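Local coordinates for protein heme oxygenase 1 (Synechocystis sp., PDB 1WE1) that probably catalyses the oxygen-dependent opening of heme to biliverdin IXalpha, a step toward the antenna chromophores, with release of carbon monoxide and iron, at residues D107-V112 against V121-T126; A52-M57 against R76-E81; G44-V49 against A197-M202. One frame throughout, in Å; residues are numbered along the deposited sequence.

Overall arrangement
All three contacts lie within the single all-helical heme oxygenase fold, their centres 12 to 13 Å from one another. Contact 2 and contact 3 share helix 36-59, which meets helix 77-88 through the former and helix 182-205 through the latter; contact 1 pairs helix 100-115 with helix 120-146. Along the chain contact 2 closes before contact 1 opens, and contact 3 encloses both. The three also touch directly: Arg110 of contact 1 forms a salt bridge with Glu56 of contact 2, Met198 of contact 3 packs on His123, and Leu80 of contact 2 lies against Tyr47. Contacts 1 and 3 reach the heme pocket through Tyr125, Thr126 and Asn199.

Contact 1. Residues D107-V112 against V121-T126; sequences DRVRQV and VAHSYT. With HEM (protoporphyrin IX containing Fe), chain H.
The imidazole of His123 points from helix 120-146 at helix 100-115 and meets Arg108 and Val109. Val109 lies over one face of the ring, its CG2 4.4 Å from His123 ND1, while Arg108 comes in obliquely with the aliphatic part of its chain, CG being 3.7 Å from His123 NE2. With Arg108 CG anti to the backbone N (chi1 169°) and the chain bent at the next two torsions, the methylenes rest by the histidine while the guanidinium turns elsewhere, its plane 79° from the imidazole. Both polar ends converge on a third helix: Arg108 NH2 forms salt bridges with Glu191 and Asp194, and His123 NE2 is hydrogen-bonded to the same Glu191. A carboxylate between two such groups would probably favour a proton on NE2 and offset the arginine's positive charge. This is helix-to-helix packing of the heme oxygenase fold: helices 100-115 and 120-146, consecutive in the chain, are both linked to helix 182-205.

Further along the helix, Tyr125 and Thr126 meet the heme. Tyr125, an experimentally identified heme b binding residue, donates from OH a 2.7 Å hydrogen bond to propionate atom O1A of the heme, which lies at the edge of the phenol ring and in its plane; Arg10, Lys168 and Arg172 also hydrogen-bond to the heme. One face of that ring carries the heme methyl CMA, 3.5 Å from Tyr125 CZ and displaced toward the rim. Thr126 CG2 packs 3.5 Å from the heme methyl CMB, and Thr126 O approaches the meso carbon CHB to 3.4 Å. The hydroxyl of Thr126 turns back, OG1 donating to Ala122 O at 2.9 Å; Thr126 N reaches that oxygen from the opposite face of its carbonyl plane.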
loop_
_atom_site.group_PDB
_atom_site.type_symbol
_atom_site.label_atom_id
_atom_site.label_comp_id
_atom_site.label_asym_id
_atom_site.label_seq_id
_atom_site.Cartn_x
_atom_site.Cartn_y
_atom_site.Cartn_z
ATOM N N ASP A 107 -1.440 13.783 1.941
ATOM C CA ASP A 107 -0.817 15.066 2.265
ATOM C C ASP A 107 0.700 14.937 2.386
ATOM O O ASP A 107 1.441 15.760 1.851
ATOM C CB ASP A 107 -1.403 15.625 3.569
ATOM C CG ASP A 107 -2.786 16.249 3.381
ATOM O OD1 ASP A 107 -3.433 16.572 4.396
ATOM O OD2 ASP A 107 -3.227 16.429 2.226
ATOM N N ARG A 108 1.162 13.902 3.081
ATOM C CA ARG A 108 2.590 13.698 3.238
ATOM C C ARG A 108 3.283 13.450 1.897
ATOM O O ARG A 108 4.356 13.995 1.639
ATOM C CB ARG A 108 2.872 12.526 4.179
ATOM C CG ARG A 108 4.344 12.100 4.176
ATOM C CD ARG A 108 5.250 13.237 4.628
ATOM N NE ARG A 108 4.970 13.585 6.014
ATOM C CZ ARG A 108 5.513 12.981 7.069
ATOM N NH1 ARG A 108 5.174 13.367 8.294
ATOM N NH2 ARG A 108 6.420 12.022 6.908
ATOM N N VAL A 109 2.680 12.620 1.052
ATOM C CA VAL A 109 3.262 12.309 -0.255
ATOM C C VAL A 109 3.494 13.598 -1.040
ATOM O O VAL A 109 4.575 13.831 -1.581
ATOM C CB VAL A 109 2.325 11.379 -1.083
ATOM C CG1 VAL A 109 2.882 11.174 -2.484
ATOM C CG2 VAL A 109 2.175 10.040 -0.382
ATOM N N ARG A 110 2.460 14.431 -1.083
ATOM C CA ARG A 110 2.503 15.692 -1.796
ATOM C C ARG A 110 3.532 16.648 -1.212
ATOM O O ARG A 110 4.211 17.364 -1.950
ATOM C CB ARG A 110 1.111 16.335 -1.781
ATOM C CG ARG A 110 0.137 15.670 -2.741
ATOM C CD ARG A 110 0.652 15.822 -4.168
ATOM N NE ARG A 110 -0.056 15.019 -5.168
ATOM C CZ ARG A 110 -1.370 15.038 -5.368
ATOM N NH1 ARG A 110 -2.152 15.820 -4.630
ATOM N NH2 ARG A 110 -1.896 14.285 -6.325
ATOM N N GLN A 111 3.645 16.655 0.111
ATOM C CA GLN A 111 4.583 17.532 0.796
ATOM C C GLN A 111 6.002 17.122 0.431
ATOM O O GLN A 111 6.803 17.919 -0.058
ATOM C CB GLN A 111 4.395 17.421 2.311
ATOM C CG GLN A 111 4.691 18.700 3.083
ATOM C CD GLN A 111 5.891 19.456 2.543
ATOM O OE1 GLN A 111 5.751 20.500 1.893
ATOM N NE2 GLN A 111 7.084 18.929 2.802
ATOM N N VAL A 112 6.306 15.860 0.686
ATOM C CA VAL A 112 7.609 15.319 0.400
ATOM C C VAL A 112 8.001 15.579 -1.051
ATOM O O VAL A 112 9.167 15.834 -1.345
ATOM C CB VAL A 112 7.623 13.805 0.717
ATOM C CG1 VAL A 112 8.576 13.068 -0.204
ATOM C CG2 VAL A 112 8.026 13.595 2.176
ATOM N N VAL A 121 11.274 7.673 -2.404
ATOM C CA VAL A 121 11.727 6.298 -2.558
ATOM C C VAL A 121 11.294 5.493 -1.341
ATOM O O VAL A 121 11.167 4.280 -1.407
ATOM C CB VAL A 121 13.263 6.206 -2.714
ATOM C CG1 VAL A 121 13.949 6.920 -1.572
ATOM C CG2 VAL A 121 13.693 4.737 -2.740
ATOM N N ALA A 122 11.055 6.176 -0.228
ATOM C CA ALA A 122 10.621 5.502 0.993
ATOM C C ALA A 122 9.175 5.068 0.814
ATOM O O ALA A 122 8.773 3.997 1.267
ATOM C CB ALA A 122 10.739 6.436 2.174
ATOM N N HIS A 123 8.404 5.921 0.146
ATOM C CA HIS A 123 7.000 5.667 -0.127
ATOM C C HIS A 123 6.822 4.598 -1.193
ATOM O O HIS A 123 5.960 3.725 -1.061
ATOM C CB HIS A 123 6.317 6.969 -0.527
ATOM C CG HIS A 123 5.980 7.831 0.645
ATOM N ND1 HIS A 123 5.059 7.450 1.597
ATOM C CD2 HIS A 123 6.496 9.006 1.070
ATOM C CE1 HIS A 123 5.026 8.352 2.561
ATOM N NE2 HIS A 123 5.889 9.306 2.266
ATOM N N SER A 124 7.639 4.668 -2.243
ATOM C CA SER A 124 7.605 3.672 -3.305
ATOM C C SER A 124 7.977 2.333 -2.669
ATOM O O SER A 124 7.359 1.300 -2.938
ATOM C CB SER A 124 8.620 4.027 -4.398
ATOM O OG SER A 124 8.860 2.935 -5.280
ATOM N N TYR A 125 8.987 2.360 -1.805
ATOM C CA TYR A 125 9.431 1.148 -1.154
ATOM C C TYR A 125 8.309 0.580 -0.306
ATOM O O TYR A 125 7.876 -0.547 -0.533
ATOM C CB TYR A 125 10.673 1.410 -0.281
ATOM C CG TYR A 125 11.009 0.264 0.662
ATOM C CD1 TYR A 125 11.501 -0.956 0.179
ATOM C CD2 TYR A 125 10.758 0.376 2.034
ATOM C CE1 TYR A 125 11.725 -2.036 1.042
ATOM C CE2 TYR A 125 10.975 -0.692 2.900
ATOM C CZ TYR A 125 11.452 -1.889 2.399
ATOM O OH TYR A 125 11.628 -2.940 3.261
ATOM N N THR A 126 7.828 1.362 0.656
ATOM C CA THR A 126 6.771 0.904 1.558
ATOM C C THR A 126 5.536 0.293 0.893
ATOM O O THR A 126 5.025 -0.707 1.365
ATOM C CB THR A 126 6.334 2.029 2.504
ATOM O OG1 THR A 126 7.463 2.445 3.282
ATOM C CG2 THR A 126 5.255 1.539 3.449
HETATM C CHA HEM H . 7.490 -7.745 3.006
HETATM C CHB HEM H . 5.192 -3.501 3.339
HETATM C CHC HEM H . 1.840 -5.721 6.058
HETATM C CHD HEM H . 3.360 -9.938 4.348
HETATM C C1A HEM H . 7.262 -6.352 2.956
HETATM C C2A HEM H . 8.182 -5.340 2.461
HETATM C C3A HEM H . 7.551 -4.135 2.600
HETATM C C4A HEM H . 6.209 -4.434 3.122
HETATM C CMA HEM H . 8.064 -2.764 2.281
HETATM C CAA HEM H . 9.549 -5.600 1.848
HETATM C CBA HEM H . 10.679 -5.932 2.853
HETATM C CGA HEM H . 11.948 -6.149 2.261
HETATM O O1A HEM H . 12.781 -5.162 2.331
HETATM O O2A HEM H . 12.270 -7.211 1.691
HETATM C C1B HEM H . 4.071 -3.721 4.156
HETATM C C2B HEM H . 3.189 -2.669 4.660
HETATM C C3B HEM H . 2.211 -3.297 5.376
HETATM C C4B HEM H . 2.550 -4.719 5.370
HETATM C CMB HEM H . 3.367 -1.199 4.377
HETATM C CAB HEM H . 0.969 -2.711 6.019
HETATM C CBB HEM H . 1.256 -1.715 7.174
HETATM C C1C HEM H . 1.894 -7.062 5.771
HETATM C C2C HEM H . 0.918 -8.060 6.182
HETATM C C3C HEM H . 1.486 -9.250 5.897
HETATM C C4C HEM H . 2.628 -8.989 5.051
HETATM C CMC HEM H . -0.434 -7.751 6.795
HETATM C CAC HEM H . 1.038 -10.629 6.385
HETATM C CBC HEM H . 0.029 -11.271 5.392
HETATM C C1D HEM H . 4.646 -9.727 3.794
HETATM C C2D HEM H . 5.496 -10.791 3.264
HETATM C C3D HEM H . 6.631 -10.173 2.847
HETATM C C4D HEM H . 6.496 -8.733 3.180
HETATM C CMD HEM H . 5.094 -12.231 3.252
HETATM C CAD HEM H . 7.856 -10.744 2.173
HETATM C CBD HEM H . 9.022 -11.072 3.209
HETATM C CGD HEM H . 10.261 -11.338 2.579
HETATM O O1D HEM H . 10.658 -10.613 1.592
HETATM O O2D HEM H . 10.994 -12.287 2.983
HETATM N NA HEM H . 6.082 -5.783 3.371
HETATM N NB HEM H . 3.667 -4.964 4.587
HETATM N NC HEM H . 2.931 -7.652 5.028
HETATM N ND HEM H . 5.269 -8.485 3.689
HETATM FE FE HEM H . 4.505 -6.727 4.175
HETATM O O HOH W 1 3.742 -6.665 2.546
#

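Contact 2. Residues A52-M57 against R76-E81; sequences AMEEEM and RKQSLE
With its first torsion at -89°, the side chain of Glu54 leaves helix 36-59 on the side facing 76-81, and a bend at the second torsion then presents both carboxylate oxygens to two consecutive backbone amides at the start of helix 77-88. OE1 takes the N-H of Lys77 with its syn lone pair, Glu54 OE1 being 2.9 Å from Lys77 N with an N-H...O angle of 158°. Glu54 OE2 accepts from Arg76 N at 3.1 Å; this donor stands 44° out of the carboxylate plane. Lys77 adds its CB, 3.2 Å from Glu54 OE1, but its extended chain leads the ammonium elsewhere. Tyr128 OH is hydrogen-bonded to Glu54 OE2, giving that oxygen a second partner. The negative charge at this N-terminal end is probably stabilised by the helix dipole. A glutamine here would probably leave one of the two amides without its acceptor and weaken the electrostatic match with the helix start. Ser79 OG donates to Arg76 O at 3.0 Å, within the first turn. A carboxylate of helix 36-59 thus accepts from two backbone amides where helix 77-88 begins, tying together two helices of the all-helical heme oxygenase fold.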
loop_
_atom_site.group_PDB
_atom_site.type_symbol
_atom_site.label_atom_id
_atom_site.label_comp_id
_atom_site.label_asym_id
_atom_site.label_seq_id
_atom_site.Cartn_x
_atom_site.Cartn_y
_atom_site.Cartn_z
ATOM N N ALA A 52 -1.867 9.933 -5.878
ATOM C CA ALA A 52 -0.920 10.991 -5.514
ATOM C C ALA A 52 0.519 10.603 -5.848
ATOM O O ALA A 52 1.226 11.323 -6.546
ATOM C CB ALA A 52 -1.031 11.298 -4.026
ATOM N N MET A 53 0.928 9.447 -5.346
ATOM C CA MET A 53 2.267 8.923 -5.550
ATOM C C MET A 53 2.618 8.691 -7.020
ATOM O O MET A 53 3.682 9.081 -7.471
ATOM C CB MET A 53 2.395 7.632 -4.748
ATOM C CG MET A 53 3.707 6.910 -4.826
ATOM S SD MET A 53 3.762 5.720 -3.463
ATOM C CE MET A 53 2.173 4.846 -3.660
ATOM N N GLU A 54 1.720 8.068 -7.773
ATOM C CA GLU A 54 1.988 7.796 -9.185
ATOM C C GLU A 54 2.018 9.043 -10.069
ATOM O O GLU A 54 2.722 9.080 -11.081
ATOM C CB GLU A 54 0.979 6.776 -9.713
ATOM C CG GLU A 54 1.460 5.349 -9.514
ATOM C CD GLU A 54 0.365 4.388 -9.108
ATOM O OE1 GLU A 54 -0.675 4.327 -9.800
ATOM O OE2 GLU A 54 0.555 3.685 -8.094
ATOM N N GLU A 55 1.264 10.064 -9.684
ATOM C CA GLU A 55 1.254 11.310 -10.436
ATOM C C GLU A 55 2.601 12.037 -10.223
ATOM O O GLU A 55 3.265 12.432 -11.183
ATOM C CB GLU A 55 0.103 12.193 -9.957
ATOM C CG GLU A 55 -0.080 13.488 -10.713
ATOM C CD GLU A 55 -1.319 14.244 -10.249
ATOM O OE1 GLU A 55 -1.178 15.280 -9.555
ATOM O OE2 GLU A 55 -2.441 13.789 -10.573
ATOM N N GLU A 56 2.995 12.199 -8.959
ATOM C CA GLU A 56 4.245 12.872 -8.610
ATOM C C GLU A 56 5.453 12.108 -9.155
ATOM O O GLU A 56 6.401 12.703 -9.657
ATOM C CB GLU A 56 4.375 13.018 -7.086
ATOM C CG GLU A 56 3.304 13.887 -6.411
ATOM C CD GLU A 56 3.411 15.365 -6.762
ATOM O OE1 GLU A 56 4.340 15.735 -7.509
ATOM O OE2 GLU A 56 2.568 16.162 -6.291
ATOM N N MET A 57 5.416 10.788 -9.059
ATOM C CA MET A 57 6.523 9.985 -9.547
ATOM C C MET A 57 6.739 10.174 -11.056
ATOM O O MET A 57 7.873 10.122 -11.537
ATOM C CB MET A 57 6.270 8.514 -9.240
ATOM C CG MET A 57 7.529 7.675 -9.193
ATOM S SD MET A 57 8.536 8.128 -7.775
ATOM C CE MET A 57 7.539 7.424 -6.470
ATOM N N ARG A 76 -0.519 1.097 -9.425
ATOM C CA ARG A 76 -1.705 0.437 -8.892
ATOM C C ARG A 76 -3.008 1.237 -9.071
ATOM O O ARG A 76 -4.091 0.692 -8.896
ATOM C CB ARG A 76 -1.522 0.151 -7.387
ATOM C CG ARG A 76 -0.391 -0.804 -6.991
ATOM C CD ARG A 76 -0.578 -2.224 -7.543
ATOM N NE ARG A 76 -0.388 -2.264 -8.990
ATOM C CZ ARG A 76 -0.746 -3.277 -9.772
ATOM N NH1 ARG A 76 -1.324 -4.355 -9.255
ATOM N NH2 ARG A 76 -0.533 -3.211 -11.080
ATOM N N LYS A 77 -2.922 2.514 -9.424
ATOM C CA LYS A 77 -4.140 3.310 -9.533
ATOM C C LYS A 77 -5.289 2.661 -10.317
ATOM O O LYS A 77 -6.390 2.489 -9.781
ATOM C CB LYS A 77 -3.845 4.688 -10.120
ATOM C CG LYS A 77 -5.050 5.597 -10.029
ATOM C CD LYS A 77 -4.872 6.845 -10.858
ATOM C CE LYS A 77 -6.105 7.735 -10.769
ATOM N NZ LYS A 77 -5.917 8.935 -11.639
ATOM N N GLN A 78 -5.034 2.308 -11.576
ATOM C CA GLN A 78 -6.047 1.689 -12.429
ATOM C C GLN A 78 -6.632 0.389 -11.860
ATOM O O GLN A 78 -7.851 0.207 -11.846
ATOM C CB GLN A 78 -5.472 1.417 -13.824
ATOM C CG GLN A 78 -5.049 2.665 -14.603
ATOM C CD GLN A 78 -3.983 3.493 -13.882
ATOM O OE1 GLN A 78 -3.086 2.953 -13.213
ATOM N NE2 GLN A 78 -4.067 4.815 -14.032
ATOM N N SER A 79 -5.773 -0.513 -11.397
ATOM C CA SER A 79 -6.245 -1.777 -10.843
ATOM C C SER A 79 -7.128 -1.513 -9.632
ATOM O O SER A 79 -8.098 -2.231 -9.392
ATOM C CB SER A 79 -5.061 -2.675 -10.444
ATOM O OG SER A 79 -4.467 -2.268 -9.218
ATOM N N LEU A 80 -6.792 -0.468 -8.881
ATOM C CA LEU A 80 -7.538 -0.085 -7.691
ATOM C C LEU A 80 -8.888 0.524 -8.101
ATOM O O LEU A 80 -9.880 0.439 -7.360
ATOM C CB LEU A 80 -6.705 0.908 -6.880
ATOM C CG LEU A 80 -6.461 0.701 -5.378
ATOM C CD1 LEU A 80 -6.415 -0.760 -4.990
ATOM C CD2 LEU A 80 -5.154 1.380 -5.026
ATOM N N GLU A 81 -8.934 1.142 -9.277
ATOM C CA GLU A 81 -10.187 1.704 -9.751
ATOM C C GLU A 81 -11.086 0.529 -10.109
ATOM O O GLU A 81 -12.307 0.577 -9.928
ATOM C CB GLU A 81 -9.974 2.578 -10.987
ATOM C CG GLU A 81 -9.278 3.891 -10.699
ATOM C CD GLU A 81 -9.256 4.821 -11.895
ATOM O OE1 GLU A 81 -8.847 5.993 -11.726
ATOM O OE2 GLU A 81 -9.643 4.381 -13.003
HETATM O O HOH W 2 -1.032 5.225 -12.122
#

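Contact 3. Residues G44-V49 against A197-M202; sequences GNLYFV and AMNMKM
Met202 reaches across to helix 36-59 and overlaps both Asn45 and Leu46, its sulfur against Asn45 and its methyl against Leu46. The two helices belong to the all-helical heme oxygenase fold and run nearly antiparallel at this point, their segment axes at 150° and 11.7 Å apart at closest approach. At that spacing the backbones stay well separated, and a long side chain bridges the interval. Met202 extends through its second torsion and bends at the last (chi3 -64°), which turns CE back toward Leu46. Met202 SD rests 3.7 Å from Asn45 CB, the side chains of Asn45 and Met202 sliding past each other in opposite directions.

The asparagine is buried, and its amide meets the methionine by packing: Asn45 ND2 lies 4.1 Å from Met202 SD. Its oxygen OD1 instead accepts from the backbone N of Ser99, which joins helix 36-59 to the stretch just before helix 100-115. Tyr105 of that latter helix also touches Met202, and it packs against Val49 as well, so a third helix flanks the pair.

One turn earlier on helix 182-205, Asn199 approaches Leu46 more distantly, Leu46 CD2 standing 4.3 Å from Asn199 OD1. The amide nitrogen of Asn199 is hydrogen-bonded to Ala195 O and to Tyr105 OH, which fixes the rotation of the group, while OD1 has a weak bond from Arg127. Asn199 belongs to the heme pocket, its side chain about 4 Å from the cofactor at the nearest atoms, and it also touches Thr126. Through Asn199 the contact adjoins the heme pocket. Leu46 also touches Leu80 of helix 77-88 and Arg127 of helix 120-146, and the apolar meeting across the helices comes down to one pair of methyls, Leu46 CD2 and Met202 CE, 3.7 Å apart.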
loop_
_atom_site.group_PDB
_atom_site.type_symbol
_atom_site.label_atom_id
_atom_site.label_comp_id
_atom_site.label_asym_id
_atom_site.label_seq_id
_atom_site.Cartn_x
_atom_site.Cartn_y
_atom_site.Cartn_z
ATOM N N GLY A 44 -10.621 2.473 -0.981
ATOM C CA GLY A 44 -10.861 3.852 -1.365
ATOM C C GLY A 44 -9.669 4.704 -0.958
ATOM O O GLY A 44 -9.183 5.518 -1.744
ATOM N N ASN A 45 -9.174 4.519 0.263
ATOM C CA ASN A 45 -8.021 5.299 0.693
ATOM C C ASN A 45 -6.767 5.033 -0.159
ATOM O O ASN A 45 -6.194 5.965 -0.736
ATOM C CB ASN A 45 -7.717 5.044 2.163
ATOM C CG ASN A 45 -8.621 5.843 3.091
ATOM O OD1 ASN A 45 -9.146 6.904 2.728
ATOM N ND2 ASN A 45 -8.786 5.348 4.305
ATOM N N LEU A 46 -6.344 3.775 -0.256
ATOM C CA LEU A 46 -5.164 3.466 -1.053
ATOM C C LEU A 46 -5.320 4.043 -2.452
ATOM O O LEU A 46 -4.357 4.502 -3.055
ATOM C CB LEU A 46 -4.945 1.957 -1.130
ATOM C CG LEU A 46 -4.686 1.342 0.242
ATOM C CD1 LEU A 46 -4.387 -0.139 0.105
ATOM C CD2 LEU A 46 -3.519 2.060 0.887
ATOM N N TYR A 47 -6.544 4.032 -2.960
ATOM C CA TYR A 47 -6.808 4.579 -4.277
ATOM C C TYR A 47 -6.265 6.014 -4.375
ATOM O O TYR A 47 -5.614 6.365 -5.353
ATOM C CB TYR A 47 -8.316 4.568 -4.547
ATOM C CG TYR A 47 -8.714 5.359 -5.762
ATOM C CD1 TYR A 47 -8.365 4.937 -7.039
ATOM C CD2 TYR A 47 -9.396 6.562 -5.633
ATOM C CE1 TYR A 47 -8.684 5.701 -8.155
ATOM C CE2 TYR A 47 -9.719 7.333 -6.744
ATOM C CZ TYR A 47 -9.361 6.901 -7.997
ATOM O OH TYR A 47 -9.670 7.680 -9.097
ATOM N N PHE A 48 -6.526 6.840 -3.362
ATOM C CA PHE A 48 -6.050 8.226 -3.379
ATOM C C PHE A 48 -4.547 8.335 -3.138
ATOM O O PHE A 48 -3.872 9.166 -3.742
ATOM C CB PHE A 48 -6.795 9.066 -2.336
ATOM C CG PHE A 48 -8.279 9.140 -2.574
ATOM C CD1 PHE A 48 -9.158 8.358 -1.830
ATOM C CD2 PHE A 48 -8.795 9.963 -3.577
ATOM C CE1 PHE A 48 -10.528 8.391 -2.083
ATOM C CE2 PHE A 48 -10.166 10.004 -3.841
ATOM C CZ PHE A 48 -11.037 9.214 -3.092
ATOM N N VAL A 49 -4.023 7.488 -2.263
ATOM C CA VAL A 49 -2.604 7.530 -1.976
ATOM C C VAL A 49 -1.799 7.157 -3.205
ATOM O O VAL A 49 -0.840 7.841 -3.549
ATOM C CB VAL A 49 -2.239 6.580 -0.837
ATOM C CG1 VAL A 49 -0.720 6.626 -0.601
ATOM C CG2 VAL A 49 -3.009 6.972 0.433
ATOM N N ALA A 197 3.515 3.804 9.659
ATOM C CA ALA A 197 2.614 4.312 10.674
ATOM C C ALA A 197 1.349 4.864 10.025
ATOM O O ALA A 197 0.256 4.710 10.562
ATOM C CB ALA A 197 3.299 5.386 11.491
ATOM N N MET A 198 1.493 5.497 8.869
ATOM C CA MET A 198 0.341 6.056 8.179
ATOM C C MET A 198 -0.615 4.984 7.641
ATOM O O MET A 198 -1.821 5.205 7.538
ATOM C CB MET A 198 0.810 6.973 7.059
ATOM C CG MET A 198 1.492 8.200 7.601
ATOM S SD MET A 198 1.905 9.414 6.355
ATOM C CE MET A 198 3.567 8.850 5.865
ATOM N N ASN A 199 -0.069 3.823 7.300
ATOM C CA ASN A 199 -0.885 2.724 6.819
ATOM C C ASN A 199 -1.611 2.178 8.033
ATOM O O ASN A 199 -2.812 1.919 8.001
ATOM C CB ASN A 199 -0.001 1.640 6.201
ATOM C CG ASN A 199 0.403 1.969 4.795
ATOM O OD1 ASN A 199 -0.363 1.764 3.866
ATOM N ND2 ASN A 199 1.597 2.509 4.627
ATOM N N MET A 200 -0.863 2.027 9.115
ATOM C CA MET A 200 -1.412 1.507 10.343
ATOM C C MET A 200 -2.547 2.373 10.874
ATOM O O MET A 200 -3.498 1.856 11.459
ATOM C CB MET A 200 -0.307 1.368 11.383
ATOM C CG MET A 200 0.725 0.318 11.028
ATOM S SD MET A 200 1.672 -0.242 12.455
ATOM C CE MET A 200 3.145 0.813 12.335
ATOM N N LYS A 201 -2.471 3.683 10.663
ATOM C CA LYS A 201 -3.529 4.547 11.154
ATOM C C LYS A 201 -4.817 4.347 10.344
ATOM O O LYS A 201 -5.922 4.450 10.884
ATOM C CB LYS A 201 -3.086 6.015 11.142
ATOM C CG LYS A 201 -3.985 6.879 12.014
ATOM C CD LYS A 201 -3.396 8.240 12.336
ATOM C CE LYS A 201 -4.356 9.026 13.235
ATOM N NZ LYS A 201 -3.717 10.225 13.862
ATOM N N MET A 202 -4.681 4.056 9.052
ATOM C CA MET A 202 -5.856 3.807 8.227
ATOM C C MET A 202 -6.562 2.533 8.725
ATOM O O MET A 202 -7.796 2.479 8.790
ATOM C CB MET A 202 -5.461 3.652 6.759
ATOM C CG MET A 202 -5.036 4.951 6.104
ATOM S SD MET A 202 -4.765 4.861 4.306
ATOM C CE MET A 202 -3.383 3.710 4.219
#